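Local structure of kinectin 1 (Kinesin receptor) (Legionella pneumophila, 4MU6) at residues T52-K55 against S56-S59; K186-E189 against I190-R193; A194-R197 against S198-T202; L278-Q281 against E282-L286. The protein is an effector, LegC3, of Legionella pneumophila whose molecular function is unknown, and this chain is its predominantly helical N-terminal domain. All blocks are in the same frame, centred on the assembly; numbering follows the deposited sequence.

Interaction 1. Residues T52-K55 against S56-S59; sequences TLLK and SRDS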
ATOM      1  N   THR A  52      11.850   1.315 -27.347  1.00 35.44           N
ATOM      2  CA  THR A  52      11.079   0.092 -27.132  1.00 34.15           C
ATOM      3  C   THR A  52      11.324  -0.499 -25.740  1.00 34.20           C
ATOM      4  O   THR A  52      10.389  -0.924 -25.061  1.00 38.37           O
ATOM      5  CB  THR A  52      11.396  -0.977 -28.183  1.00 42.16           C
ATOM      6  OG1 THR A  52      10.897  -0.560 -29.460  1.00 43.78           O
ATOM      7  CG2 THR A  52      10.762  -2.325 -27.797  1.00 37.77           C
ATOM      8  N   LEU A  53      12.578  -0.548 -25.310  1.00 38.32           N
ATOM      9  CA  LEU A  53      12.867  -1.129 -23.992  1.00 35.84           C
ATOM     10  C   LEU A  53      12.287  -0.291 -22.853  1.00 36.88           C
ATOM     11  O   LEU A  53      11.792  -0.831 -21.853  1.00 37.43           O
ATOM     12  CB  LEU A  53      14.368  -1.363 -23.801  1.00 29.65           C
ATOM     13  CG  LEU A  53      14.899  -2.544 -24.620  1.00 34.77           C
ATOM     14  CD1 LEU A  53      16.408  -2.524 -24.697  1.00 27.66           C
ATOM     15  CD2 LEU A  53      14.411  -3.842 -23.999  1.00 35.92           C
ATOM     16  N   LEU A  54      12.330   1.027 -23.012  1.00 35.07           N
ATOM     17  CA  LEU A  54      11.818   1.922 -21.979  1.00 38.62           C
ATOM     18  C   LEU A  54      10.308   1.804 -21.858  1.00 39.06           C
ATOM     19  O   LEU A  54       9.770   1.805 -20.732  1.00 27.40           O
ATOM     20  CB  LEU A  54      12.211   3.367 -22.271  1.00 37.31           C
ATOM     21  CG  LEU A  54      13.703   3.629 -22.122  1.00 38.38           C
ATOM     22  CD1 LEU A  54      14.028   4.969 -22.727  1.00 44.84           C
ATOM     23  CD2 LEU A  54      14.115   3.570 -20.648  1.00 38.48           C
ATOM     24  N   LYS A  55       9.636   1.714 -23.010  1.00 31.44           N
ATOM     25  CA  LYS A  55       8.191   1.527 -23.034  1.00 32.65           C
ATOM     26  C   LYS A  55       7.813   0.215 -22.377  1.00 36.76           C
ATOM     27  O   LYS A  55       6.851   0.157 -21.613  1.00 41.63           O
ATOM     28  CB  LYS A  55       7.636   1.564 -24.444  1.00 31.02           C
ATOM     29  CG  LYS A  55       7.494   2.958 -25.055  1.00 46.09           C
ATOM     30  CD  LYS A  55       7.175   2.862 -26.558  1.00 54.15           C
ATOM     31  CE  LYS A  55       7.013   4.234 -27.226  1.00 58.80           C
ATOM     32  NZ  LYS A  55       8.294   4.949 -27.488  1.00 61.58           N
ATOM     33  N   SER A  56       8.572  -0.831 -22.684  1.00 39.34           N
ATOM     34  CA  SER A  56       8.393  -2.145 -22.067  1.00 40.78           C
ATOM     35  C   SER A  56       8.599  -2.105 -20.546  1.00 41.01           C
ATOM     36  O   SER A  56       7.834  -2.707 -19.785  1.00 33.86           O
ATOM     37  CB  SER A  56       9.366  -3.152 -22.687  1.00 38.95           C
ATOM     38  OG  SER A  56       8.994  -3.452 -24.017  1.00 37.11           O
ATOM     39  N   ARG A  57       9.657  -1.416 -20.121  1.00 38.48           N
ATOM     40  CA  ARG A  57       9.936  -1.254 -18.710  1.00 33.57           C
ATOM     41  C   ARG A  57       8.785  -0.512 -18.058  1.00 40.11           C
ATOM     42  O   ARG A  57       8.310  -0.891 -16.986  1.00 33.71           O
ATOM     43  CB  ARG A  57      11.211  -0.449 -18.487  1.00 31.81           C
ATOM     44  CG  ARG A  57      11.503  -0.225 -16.987  1.00 38.32           C
ATOM     45  CD  ARG A  57      12.347   1.010 -16.807  1.00 43.09           C
ATOM     46  NE  ARG A  57      11.621   2.183 -17.285  1.00 42.14           N
ATOM     47  CZ  ARG A  57      12.172   3.367 -17.527  1.00 40.03           C
ATOM     48  NH1 ARG A  57      13.475   3.544 -17.362  1.00 45.53           N
ATOM     49  NH2 ARG A  57      11.412   4.373 -17.942  1.00 40.05           N
ATOM     50  N   ASP A  58       8.329   0.550 -18.716  1.00 41.19           N
ATOM     51  CA  ASP A  58       7.233   1.338 -18.168  1.00 40.20           C
ATOM     52  C   ASP A  58       5.985   0.482 -18.011  1.00 37.94           C
ATOM     53  O   ASP A  58       5.279   0.587 -17.003  1.00 41.56           O
ATOM     54  CB  ASP A  58       6.969   2.582 -19.016  1.00 36.12           C
ATOM     55  CG  ASP A  58       7.982   3.674 -18.753  1.00 45.41           C
ATOM     56  OD1 ASP A  58       8.946   3.410 -17.992  1.00 42.98           O
ATOM     57  OD2 ASP A  58       7.816   4.790 -19.292  1.00 55.97           O
ATOM     58  N   SER A  59       5.735  -0.388 -18.987  1.00 32.96           N
ATOM     59  CA  SER A  59       4.565  -1.261 -18.919  1.00 39.29           C
ATOM     60  C   SER A  59       4.654  -2.258 -17.750  1.00 34.81           C
ATOM     61  O   SER A  59       3.679  -2.466 -17.014  1.00 37.41           O
ATOM     62  CB  SER A  59       4.342  -2.005 -20.236  1.00 33.01           C
ATOM     63  OG  SER A  59       3.283  -2.946 -20.074  1.00 40.83           O
TER

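Interaction 2. Residues K186-E189 against I190-R193; sequences KLNE and IEKR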
ATOM      1  N   LYS A 186     -16.902   4.200  36.173  1.00 32.94           N
ATOM      2  CA  LYS A 186     -17.192   3.315  35.046  1.00 35.96           C
ATOM      3  C   LYS A 186     -17.905   4.080  33.944  1.00 34.24           C
ATOM      4  O   LYS A 186     -17.838   3.715  32.776  1.00 31.74           O
ATOM      5  CB  LYS A 186     -18.067   2.139  35.502  1.00 37.62           C
ATOM      6  CG  LYS A 186     -17.316   0.960  36.087  1.00 39.35           C
ATOM      7  CD  LYS A 186     -18.242   0.101  36.927  1.00 49.93           C
ATOM      8  CE  LYS A 186     -17.529  -1.124  37.496  1.00 54.81           C
ATOM      9  NZ  LYS A 186     -18.348  -1.755  38.578  1.00 55.61           N
ATOM     10  N   LEU A 187     -18.619   5.132  34.328  1.00 33.58           N
ATOM     11  CA  LEU A 187     -19.298   5.941  33.351  1.00 34.44           C
ATOM     12  C   LEU A 187     -18.269   6.778  32.612  1.00 41.00           C
ATOM     13  O   LEU A 187     -18.375   6.957  31.406  1.00 36.05           O
ATOM     14  CB  LEU A 187     -20.380   6.802  33.990  1.00 30.06           C
ATOM     15  CG  LEU A 187     -21.676   6.064  34.343  1.00 32.76           C
ATOM     16  CD1 LEU A 187     -22.654   7.042  34.966  1.00 36.69           C
ATOM     17  CD2 LEU A 187     -22.296   5.405  33.115  1.00 35.01           C
ATOM     18  N   ASN A 188     -17.262   7.256  33.339  1.00 39.06           N
ATOM     19  CA  ASN A 188     -16.170   7.992  32.725  1.00 36.14           C
ATOM     20  C   ASN A 188     -15.331   7.153  31.756  1.00 37.62           C
ATOM     21  O   ASN A 188     -14.975   7.631  30.676  1.00 31.47           O
ATOM     22  CB  ASN A 188     -15.267   8.602  33.779  1.00 41.42           C
ATOM     23  CG  ASN A 188     -15.916   9.759  34.507  1.00 42.62           C
ATOM     24  OD1 ASN A 188     -16.772  10.463  33.961  1.00 42.60           O
ATOM     25  ND2 ASN A 188     -15.499   9.971  35.747  1.00 44.23           N
ATOM     26  N   GLU A 189     -15.015   5.913  32.141  1.00 36.42           N
ATOM     27  CA  GLU A 189     -14.224   5.035  31.289  1.00 33.09           C
ATOM     28  C   GLU A 189     -15.005   4.654  30.031  1.00 34.26           C
ATOM     29  O   GLU A 189     -14.407   4.381  28.993  1.00 41.23           O
ATOM     30  CB  GLU A 189     -13.785   3.772  32.032  1.00 34.88           C
ATOM     31  CG  GLU A 189     -12.682   4.016  33.044  1.00 47.22           C
ATOM     32  CD  GLU A 189     -12.574   2.893  34.058  1.00 63.00           C
ATOM     33  OE1 GLU A 189     -13.513   2.069  34.134  1.00 63.71           O
ATOM     34  OE2 GLU A 189     -11.550   2.832  34.776  1.00 72.51           O
ATOM     35  N   ILE A 190     -16.334   4.640  30.132  1.00 36.18           N
ATOM     36  CA  ILE A 190     -17.201   4.437  28.972  1.00 41.65           C
ATOM     37  C   ILE A 190     -17.068   5.596  28.003  1.00 41.48           C
ATOM     38  O   ILE A 190     -16.991   5.396  26.800  1.00 38.15           O
ATOM     39  CB  ILE A 190     -18.683   4.266  29.361  1.00 35.83           C
ATOM     40  CG1 ILE A 190     -18.935   2.854  29.887  1.00 44.10           C
ATOM     41  CG2 ILE A 190     -19.599   4.518  28.155  1.00 40.30           C
ATOM     42  CD1 ILE A 190     -20.318   2.666  30.460  1.00 48.63           C
ATOM     43  N   GLU A 191     -17.043   6.812  28.536  1.00 44.14           N
ATOM     44  CA  GLU A 191     -16.907   7.980  27.683  1.00 40.33           C
ATOM     45  C   GLU A 191     -15.580   7.931  26.956  1.00 40.08           C
ATOM     46  O   GLU A 191     -15.494   8.324  25.790  1.00 34.78           O
ATOM     47  CB  GLU A 191     -17.057   9.287  28.472  1.00 39.92           C
ATOM     48  CG  GLU A 191     -18.479   9.540  28.952  1.00 56.47           C
ATOM     49  CD  GLU A 191     -18.656  10.867  29.696  1.00 77.34           C
ATOM     50  OE1 GLU A 191     -17.764  11.254  30.489  1.00 84.18           O
ATOM     51  OE2 GLU A 191     -19.707  11.518  29.490  1.00 82.00           O
ATOM     52  N   LYS A 192     -14.551   7.430  27.637  1.00 28.60           N
ATOM     53  CA  LYS A 192     -13.228   7.329  27.031  1.00 35.17           C
ATOM     54  C   LYS A 192     -13.227   6.331  25.878  1.00 33.57           C
ATOM     55  O   LYS A 192     -12.637   6.586  24.831  1.00 38.80           O
ATOM     56  CB  LYS A 192     -12.181   6.920  28.068  1.00 32.68           C
ATOM     57  CG  LYS A 192     -11.766   8.036  29.004  1.00 38.95           C
ATOM     58  CD  LYS A 192     -10.847   7.517  30.139  1.00 38.99           C
ATOM     59  CE  LYS A 192      -9.474   7.140  29.618  1.00 44.96           C
ATOM     60  NZ  LYS A 192      -8.802   8.295  28.947  1.00 46.20           N
ATOM     61  N   ARG A 193     -13.885   5.192  26.076  1.00 31.58           N
ATOM     62  CA  ARG A 193     -13.944   4.184  25.033  1.00 32.37           C
ATOM     63  C   ARG A 193     -14.819   4.652  23.875  1.00 35.00           C
ATOM     64  O   ARG A 193     -14.559   4.300  22.726  1.00 34.41           O
ATOM     65  CB  ARG A 193     -14.417   2.834  25.570  1.00 28.24           C
ATOM     66  CG  ARG A 193     -13.409   2.155  26.503  1.00 33.27           C
ATOM     67  CD  ARG A 193     -13.796   0.712  26.778  1.00 37.26           C
ATOM     68  NE  ARG A 193     -15.133   0.588  27.361  1.00 35.46           N
ATOM     69  CZ  ARG A 193     -15.382   0.559  28.665  1.00 39.23           C
ATOM     70  NH1 ARG A 193     -14.391   0.661  29.540  1.00 37.04           N
ATOM     71  NH2 ARG A 193     -16.629   0.435  29.098  1.00 42.42           N
TER

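Interaction 3. Residues A194-R197 against S198-T202; sequences ASVR and SQHHT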
ATOM      1  N   ALA A 194     -15.840   5.452  24.175  1.00 33.42           N
ATOM      2  CA  ALA A 194     -16.681   6.034  23.127  1.00 35.55           C
ATOM      3  C   ALA A 194     -15.874   6.974  22.238  1.00 39.96           C
ATOM      4  O   ALA A 194     -15.988   6.946  21.014  1.00 37.70           O
ATOM      5  CB  ALA A 194     -17.872   6.773  23.735  1.00 29.27           C
ATOM      6  N   SER A 195     -15.049   7.805  22.862  1.00 41.99           N
ATOM      7  CA  SER A 195     -14.235   8.757  22.116  1.00 37.00           C
ATOM      8  C   SER A 195     -13.264   8.067  21.184  1.00 36.30           C
ATOM      9  O   SER A 195     -12.999   8.548  20.078  1.00 36.83           O
ATOM     10  CB  SER A 195     -13.479   9.667  23.077  1.00 37.54           C
ATOM     11  OG  SER A 195     -14.392  10.547  23.720  1.00 54.35           O
ATOM     12  N   VAL A 196     -12.728   6.936  21.635  1.00 32.73           N
ATOM     13  CA  VAL A 196     -11.806   6.171  20.822  1.00 26.00           C
ATOM     14  C   VAL A 196     -12.535   5.612  19.596  1.00 35.54           C
ATOM     15  O   VAL A 196     -12.049   5.755  18.469  1.00 30.52           O
ATOM     16  CB  VAL A 196     -11.131   5.053  21.630  1.00 28.00           C
ATOM     17  CG1 VAL A 196     -10.501   4.028  20.717  1.00 35.56           C
ATOM     18  CG2 VAL A 196     -10.099   5.651  22.609  1.00 36.72           C
ATOM     19  N   ARG A 197     -13.692   4.986  19.814  1.00 31.07           N
ATOM     20  CA  ARG A 197     -14.491   4.467  18.699  1.00 38.70           C
ATOM     21  C   ARG A 197     -14.853   5.558  17.702  1.00 42.92           C
ATOM     22  O   ARG A 197     -14.928   5.309  16.504  1.00 35.33           O
ATOM     23  CB  ARG A 197     -15.768   3.771  19.192  1.00 33.05           C
ATOM     24  CG  ARG A 197     -15.493   2.439  19.884  1.00 40.09           C
ATOM     25  CD  ARG A 197     -16.779   1.680  20.193  1.00 36.64           C
ATOM     26  NE  ARG A 197     -17.694   2.450  21.033  1.00 44.75           N
ATOM     27  CZ  ARG A 197     -17.719   2.392  22.364  1.00 41.99           C
ATOM     28  NH1 ARG A 197     -16.878   1.597  23.009  1.00 38.39           N
ATOM     29  NH2 ARG A 197     -18.597   3.117  23.045  1.00 43.65           N
ATOM     30  N   SER A 198     -15.080   6.769  18.196  1.00 38.70           N
ATOM     31  CA  SER A 198     -15.443   7.868  17.307  1.00 36.32           C
ATOM     32  C   SER A 198     -14.254   8.252  16.413  1.00 37.48           C
ATOM     33  O   SER A 198     -14.423   8.551  15.220  1.00 36.23           O
ATOM     34  CB  SER A 198     -15.929   9.072  18.118  1.00 33.26           C
ATOM     35  OG  SER A 198     -16.217  10.159  17.258  1.00 47.87           O
ATOM     36  N   GLN A 199     -13.059   8.239  17.002  1.00 37.33           N
ATOM     37  CA  GLN A 199     -11.832   8.472  16.257  1.00 42.10           C
ATOM     38  C   GLN A 199     -11.589   7.376  15.227  1.00 36.62           C
ATOM     39  O   GLN A 199     -11.180   7.679  14.118  1.00 34.55           O
ATOM     40  CB  GLN A 199     -10.621   8.613  17.192  1.00 43.51           C
ATOM     41  CG  GLN A 199     -10.525   9.986  17.863  1.00 49.52           C
ATOM     42  CD  GLN A 199      -9.742   9.963  19.179  1.00 60.66           C
ATOM     43  OE1 GLN A 199      -8.726   9.275  19.303  1.00 62.72           O
ATOM     44  NE2 GLN A 199     -10.223  10.715  20.168  1.00 65.28           N
ATOM     45  N   HIS A 200     -11.839   6.114  15.581  1.00 35.06           N
ATOM     46  CA  HIS A 200     -11.596   5.013  14.637  1.00 35.07           C
ATOM     47  C   HIS A 200     -12.516   5.161  13.438  1.00 35.70           C
ATOM     48  O   HIS A 200     -12.138   4.835  12.311  1.00 33.70           O
ATOM     49  CB  HIS A 200     -11.841   3.635  15.268  1.00 37.47           C
ATOM     50  CG  HIS A 200     -10.778   3.194  16.228  1.00 45.87           C
ATOM     51  ND1 HIS A 200     -10.929   2.089  17.039  1.00 46.81           N
ATOM     52  CD2 HIS A 200      -9.552   3.700  16.505  1.00 49.71           C
ATOM     53  CE1 HIS A 200      -9.842   1.935  17.775  1.00 49.62           C
ATOM     54  NE2 HIS A 200      -8.994   2.902  17.474  1.00 48.65           N
ATOM     55  N   HIS A 201     -13.730   5.631  13.708  1.00 36.81           N
ATOM     56  CA  HIS A 201     -14.763   5.790  12.694  1.00 35.04           C
ATOM     57  C   HIS A 201     -14.404   6.896  11.705  1.00 37.30           C
ATOM     58  O   HIS A 201     -14.491   6.715  10.488  1.00 38.34           O
ATOM     59  CB  HIS A 201     -16.105   6.097  13.357  1.00 33.71           C
ATOM     60  CG  HIS A 201     -17.194   6.425  12.385  1.00 35.52           C
ATOM     61  ND1 HIS A 201     -17.668   7.709  12.198  1.00 38.00           N
ATOM     62  CD2 HIS A 201     -17.893   5.640  11.532  1.00 39.80           C
ATOM     63  CE1 HIS A 201     -18.614   7.698  11.276  1.00 31.41           C
ATOM     64  NE2 HIS A 201     -18.771   6.455  10.856  1.00 36.34           N
ATOM     65  N   THR A 202     -14.005   8.044  12.240  1.00 37.58           N
ATOM     66  CA  THR A 202     -13.531   9.141  11.421  1.00 33.18           C
ATOM     67  C   THR A 202     -12.444   8.691  10.422  1.00 41.46           C
ATOM     68  O   THR A 202     -12.578   8.931   9.219  1.00 39.86           O
ATOM     69  CB  THR A 202     -13.069  10.309  12.298  1.00 34.37           C
ATOM     70  OG1 THR A 202     -14.212  10.858  12.974  1.00 35.39           O
ATOM     71  CG2 THR A 202     -12.439  11.395  11.455  1.00 32.66           C
TER

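Interaction 4. Residues L278-Q281 against E282-L286; sequences LSSQ and EVDAL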
ATOM      1  N   LEU A 278      21.654   1.887 -54.633  1.00 44.11           N
ATOM      2  CA  LEU A 278      23.089   2.011 -54.779  1.00 41.74           C
ATOM      3  C   LEU A 278      23.529   1.461 -56.133  1.00 44.89           C
ATOM      4  O   LEU A 278      22.989   0.462 -56.610  1.00 45.31           O
ATOM      5  CB  LEU A 278      23.799   1.281 -53.640  1.00 42.84           C
ATOM      6  CG  LEU A 278      23.498   1.776 -52.221  1.00 40.81           C
ATOM      7  CD1 LEU A 278      23.829   0.698 -51.210  1.00 37.59           C
ATOM      8  CD2 LEU A 278      24.265   3.055 -51.903  1.00 35.56           C
ATOM      9  N   SER A 279      24.504   2.118 -56.754  1.00 38.35           N
ATOM     10  CA  SER A 279      25.067   1.619 -58.000  1.00 40.90           C
ATOM     11  C   SER A 279      25.944   0.395 -57.738  1.00 41.70           C
ATOM     12  O   SER A 279      26.395   0.163 -56.609  1.00 39.37           O
ATOM     13  CB  SER A 279      25.916   2.694 -58.666  1.00 46.21           C
ATOM     14  OG  SER A 279      27.184   2.777 -58.035  1.00 43.31           O
ATOM     15  N   SER A 280      26.190  -0.376 -58.793  1.00 32.81           N
ATOM     16  CA  SER A 280      27.032  -1.560 -58.709  1.00 34.40           C
ATOM     17  C   SER A 280      28.400  -1.227 -58.118  1.00 35.63           C
ATOM     18  O   SER A 280      28.919  -1.969 -57.283  1.00 37.65           O
ATOM     19  CB  SER A 280      27.174  -2.192 -60.094  1.00 36.08           C
ATOM     20  OG  SER A 280      28.306  -3.036 -60.157  1.00 53.76           O
ATOM     21  N   GLN A 281      28.974  -0.102 -58.534  1.00 33.65           N
ATOM     22  CA  GLN A 281      30.259   0.329 -57.991  1.00 36.40           C
ATOM     23  C   GLN A 281      30.178   0.744 -56.516  1.00 36.61           C
ATOM     24  O   GLN A 281      31.106   0.508 -55.749  1.00 34.54           O
ATOM     25  CB  GLN A 281      30.873   1.441 -58.845  1.00 30.24           C
ATOM     26  CG  GLN A 281      31.329   0.943 -60.246  1.00 40.97           C
ATOM     27  CD  GLN A 281      32.211   1.949 -60.981  1.00 37.17           C
ATOM     28  OE1 GLN A 281      32.903   2.756 -60.349  1.00 40.07           O
ATOM     29  NE2 GLN A 281      32.191   1.908 -62.319  1.00 36.18           N
ATOM     30  N   GLU A 282      29.063   1.351 -56.131  1.00 32.62           N
ATOM     31  CA  GLU A 282      28.836   1.728 -54.744  1.00 36.68           C
ATOM     32  C   GLU A 282      28.790   0.496 -53.848  1.00 35.12           C
ATOM     33  O   GLU A 282      29.452   0.442 -52.801  1.00 32.98           O
ATOM     34  CB  GLU A 282      27.545   2.548 -54.630  1.00 32.04           C
ATOM     35  CG  GLU A 282      27.695   3.956 -55.184  1.00 36.28           C
ATOM     36  CD  GLU A 282      26.440   4.805 -55.045  1.00 37.66           C
ATOM     37  OE1 GLU A 282      25.323   4.266 -55.206  1.00 37.88           O
ATOM     38  OE2 GLU A 282      26.574   6.019 -54.773  1.00 45.39           O
ATOM     39  N   VAL A 283      28.010  -0.494 -54.276  1.00 24.48           N
ATOM     40  CA  VAL A 283      27.908  -1.772 -53.581  1.00 35.13           C
ATOM     41  C   VAL A 283      29.285  -2.402 -53.363  1.00 35.45           C
ATOM     42  O   VAL A 283      29.633  -2.798 -52.249  1.00 39.54           O
ATOM     43  CB  VAL A 283      27.027  -2.763 -54.385  1.00 33.82           C
ATOM     44  CG1 VAL A 283      26.883  -4.056 -53.643  1.00 35.39           C
ATOM     45  CG2 VAL A 283      25.661  -2.164 -54.623  1.00 42.34           C
ATOM     46  N   ASP A 284      30.071  -2.476 -54.430  1.00 38.26           N
ATOM     47  CA  ASP A 284      31.373  -3.113 -54.342  1.00 37.67           C
ATOM     48  C   ASP A 284      32.292  -2.334 -53.410  1.00 39.38           C
ATOM     49  O   ASP A 284      33.083  -2.931 -52.675  1.00 28.99           O
ATOM     50  CB  ASP A 284      32.006  -3.266 -55.722  1.00 33.15           C
ATOM     51  CG  ASP A 284      31.391  -4.405 -56.517  1.00 45.89           C
ATOM     52  OD1 ASP A 284      30.648  -5.222 -55.918  1.00 47.02           O
ATOM     53  OD2 ASP A 284      31.658  -4.486 -57.735  1.00 50.27           O
ATOM     54  N   ALA A 285      32.178  -1.006 -53.445  1.00 32.04           N
ATOM     55  CA  ALA A 285      32.981  -0.145 -52.584  1.00 36.65           C
ATOM     56  C   ALA A 285      32.612  -0.338 -51.109  1.00 31.90           C
ATOM     57  O   ALA A 285      33.460  -0.202 -50.233  1.00 31.93           O
ATOM     58  CB  ALA A 285      32.825   1.307 -52.979  1.00 38.69           C
ATOM     59  N   LEU A 286      31.357  -0.667 -50.834  1.00 25.88           N
ATOM     60  CA  LEU A 286      30.943  -0.871 -49.448  1.00 34.02           C
ATOM     61  C   LEU A 286      31.438  -2.233 -48.956  1.00 39.69           C
ATOM     62  O   LEU A 286      31.849  -2.387 -47.797  1.00 32.87           O
ATOM     63  CB  LEU A 286      29.433  -0.761 -49.294  1.00 34.68           C
ATOM     64  CG  LEU A 286      28.797   0.628 -49.361  1.00 37.07           C
ATOM     65  CD1 LEU A 286      27.298   0.457 -49.457  1.00 31.26           C
ATOM     66  CD2 LEU A 286      29.175   1.495 -48.144  1.00 33.72           C
TER
HETATM   67  O   HOH W   1      28.150  -4.935 -57.269  1.00 55.05           O
HETATM   68  O   HOH W   2      29.818  -5.925 -59.586  1.00 66.94           O

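Interaction 1. Residues T52-K55 against S56-S59
Leu-54 and Arg-57 lie side by side and point the same way, so that a methyl group of one rests on the flat end of the other. CD2 of Leu-54 sits 3.2 Å above the plane of the Arg-57 guanidinium, displaced toward its rim, and comes 3.3 Å from NH1. The arginine reaches this place because CG is anti to the backbone N (chi1 178°) and the chain then bends at chi3 (62°), bringing the head back beside Leu-54. Its next neighbour, Asp-58, fixes the rotation of that head: OD1 of Asp-58 takes NE of Arg-57 at 3.0 Å and NH2 of Arg-57 at 2.6 Å, both nitrogens side-on to one oxygen, which lies in the guanidinium plane. The salt bridge thus holds the edge while the leucine covers a face.

All this happens on two successive turns of the long helix 43-105, where i to i+4 backbone bonds run from Ser-56 N to Thr-52 O and onward to Ser-59 N and Lys-55 O. Thr-52 O carries a second donor as well. Ser-56 OG reaches Thr-52 O at 3.1 Å and Ser-56 N reaches it at 3.0 Å, from opposite faces of the carbonyl plane; a short hydroxyl side chain suits this folding back onto its own helix.

Further out, buried Leu-53 packs on Leu-13 of helix 10-22 and on Leu-251 and Ile-252 of helix 227-273, the apolar residue facing the neighbouring helices. Leu-54 and Arg-57 both touch Cys-248 of the latter helix, and Arg-57 NH1 has a long, weak ion pair with Glu-245.

Interaction 2. Residues K186-E189 against I190-R193
Lys-186 offers its carbonyl to Ile-190 one turn ahead, the first step of the i to i+4 ladder of helix 158-217, which packs antiparallel against helix 43-105. This rung is long: Ile-190 N stands 3.2 Å from Lys-186 O and 41° out of the carbonyl plane. CG1 of Ile-190, placed beside its own backbone N, comes equally near, 3.2 Å from that same Lys-186 O.

Leu-187 adds an apolar touch, its CD2 lying 4.3 Å from CD1 of Ile-190. Leu-187 suits the side facing helix 43-105, where it meets Leu-101 and Leu-105, and Ile-190 beside it is buried.

Asn-188 belongs to the solvent side. Its amide and the carboxylate of Glu-191 are turned 29° apart, with OD1 of Asn-188 3.7 Å from OE1 of Glu-191, a loose approach of two oxygens and not a bond; both residues are exposed, as suits their polar ends.

Glu-189 meets Arg-193 through its backbone and CB. The carboxylate stays separate, Glu-189 OE1 being 4.9 Å from Arg-193 NH1, though the opposite charges may still attract weakly. The arginine has a stronger partner, forming a salt bridge through NH2 with Asp-94 of helix 43-105. Bent at chi3 (-58°), its chain folds back along the helix, so that Glu-189 O lies over one guanidinium face and NH1 of Arg-193 comes to 4.0 Å from Glu-189 CB.

Interaction 3. Residues A194-R197 against S198-T202
Val-196 lays a methyl over the imidazole of His-200. CG1 is 4.0 Å from the ring centroid and 26° off the ring normal, a CH-pi contact made over the face, and it lies nearest to CE1 and NE2 of the ring, 3.7 Å from each. Two torsions bring the groups together. Val-196 carries CG1 anti to its backbone N (chi1 163°), which sends that branch forward along the helix; His-200 has CG beside its backbone N (chi1 -74°), which turns the ring back to meet it. The carbonyl oxygen Val-196 O lies over the same ring face, 3.6 Å above its plane and near its rim, while also accepting the backbone bond from His-200 N at 2.9 Å.

The pair sits one turn apart on helix 158-217, whose i to i+4 backbone bonds continue through the segment, and which runs antiparallel to helix 43-105. On the side facing that helix, polar and charged side chains bridge the two: His-200 ND1 bonds to Asp-87, and Arg-197 NH1 makes salt bridges with both Glu-90 and Asp-94. A long cationic chain suits this position, since one nitrogen, NH1, serves both acids. CA of Ala-194 lies 3.5 Å above one face of the Arg-197 guanidinium, displaced toward its rim.

The extended Gln-199 chain runs back along the helix, its CG 3.6 Å and its NE2 3.5 Å from Ser-195 O. Ser-195 OG itself bonds to Glu-191 O. His-201 takes the other course: its ring turns off from the preceding turn, while CB of His-201 stays 3.5 Å from Arg-197 O.

Interaction 4. Residues L278-Q281 against E282-L286
Ser-279 and Glu-282 form a capping box at the start of helix 280-294, each side chain accepting from the other's backbone N-H. Ser-279, at the N-cap, sets OG between its backbone N and carbonyl carbon (chi1 79°), from where it takes Glu-282 N at 3.0 Å. In return the extended Glu-282 chain runs back past the serine, and its OE1 accepts Ser-279 N at 2.8 Å, met on the anti side and tilted 22° out of the carboxylate plane. A short hydroxyl suits the first task and a long carboxylate the second; the glutamate's negative charge probably also interacts favourably with the positive end of the helix dipole.

Leu-278 crosses Glu-282 at about a right angle, so the aliphatic side chain lies across the acidic one, CD2 of Leu-278 coming to 3.7 Å from Glu-282 OE1. On another side its CB touches CG2 of Val-283 at 4.0 Å, a hydrophobic staple between the residue before the N-cap and the fourth helical residue. Leu-278 also meets Leu-286 crosswise, CD1 to CD1 at 3.9 Å. Both leucines touch Leu-271 of helix 227-273, and the buried Leu-286 also packs on Phe-29 and Leu-32 of helix 29-38, which suits aliphatic side chains.

Ser-280 and Asp-284 stand on the exposed side, joined through water. One water is bonded weakly to Ser-280 OG and donates to Asp-284 OD2. The other donates both to Ser-280 O at 3.1 Å and to Asp-284 OD1 at 2.9 Å, bridging a first-turn carbonyl to the carboxylate of the next turn.

In the fold
All four are local surface contacts, three inside helices and the fourth at a helix start, each with few or no buried residues, but they sit at different places in the long domain. Interactions 2 and 3 adjoin on helix 158-217, their centres about 13 Å apart, and share Asp-94 of helix 43-105 as a salt-bridge partner; there salt bridges and a hydrogen bond, with leucine packing in interaction 2, tie two antiparallel helices. Interaction 1 lies on helix 43-105 itself, beyond the chain's centre, where its strong charge pair is local and its leucines face other helices. Interaction 4, about 96 Å from interaction 2 between centres, relies on capping and stapling instead of mid-helix pairing.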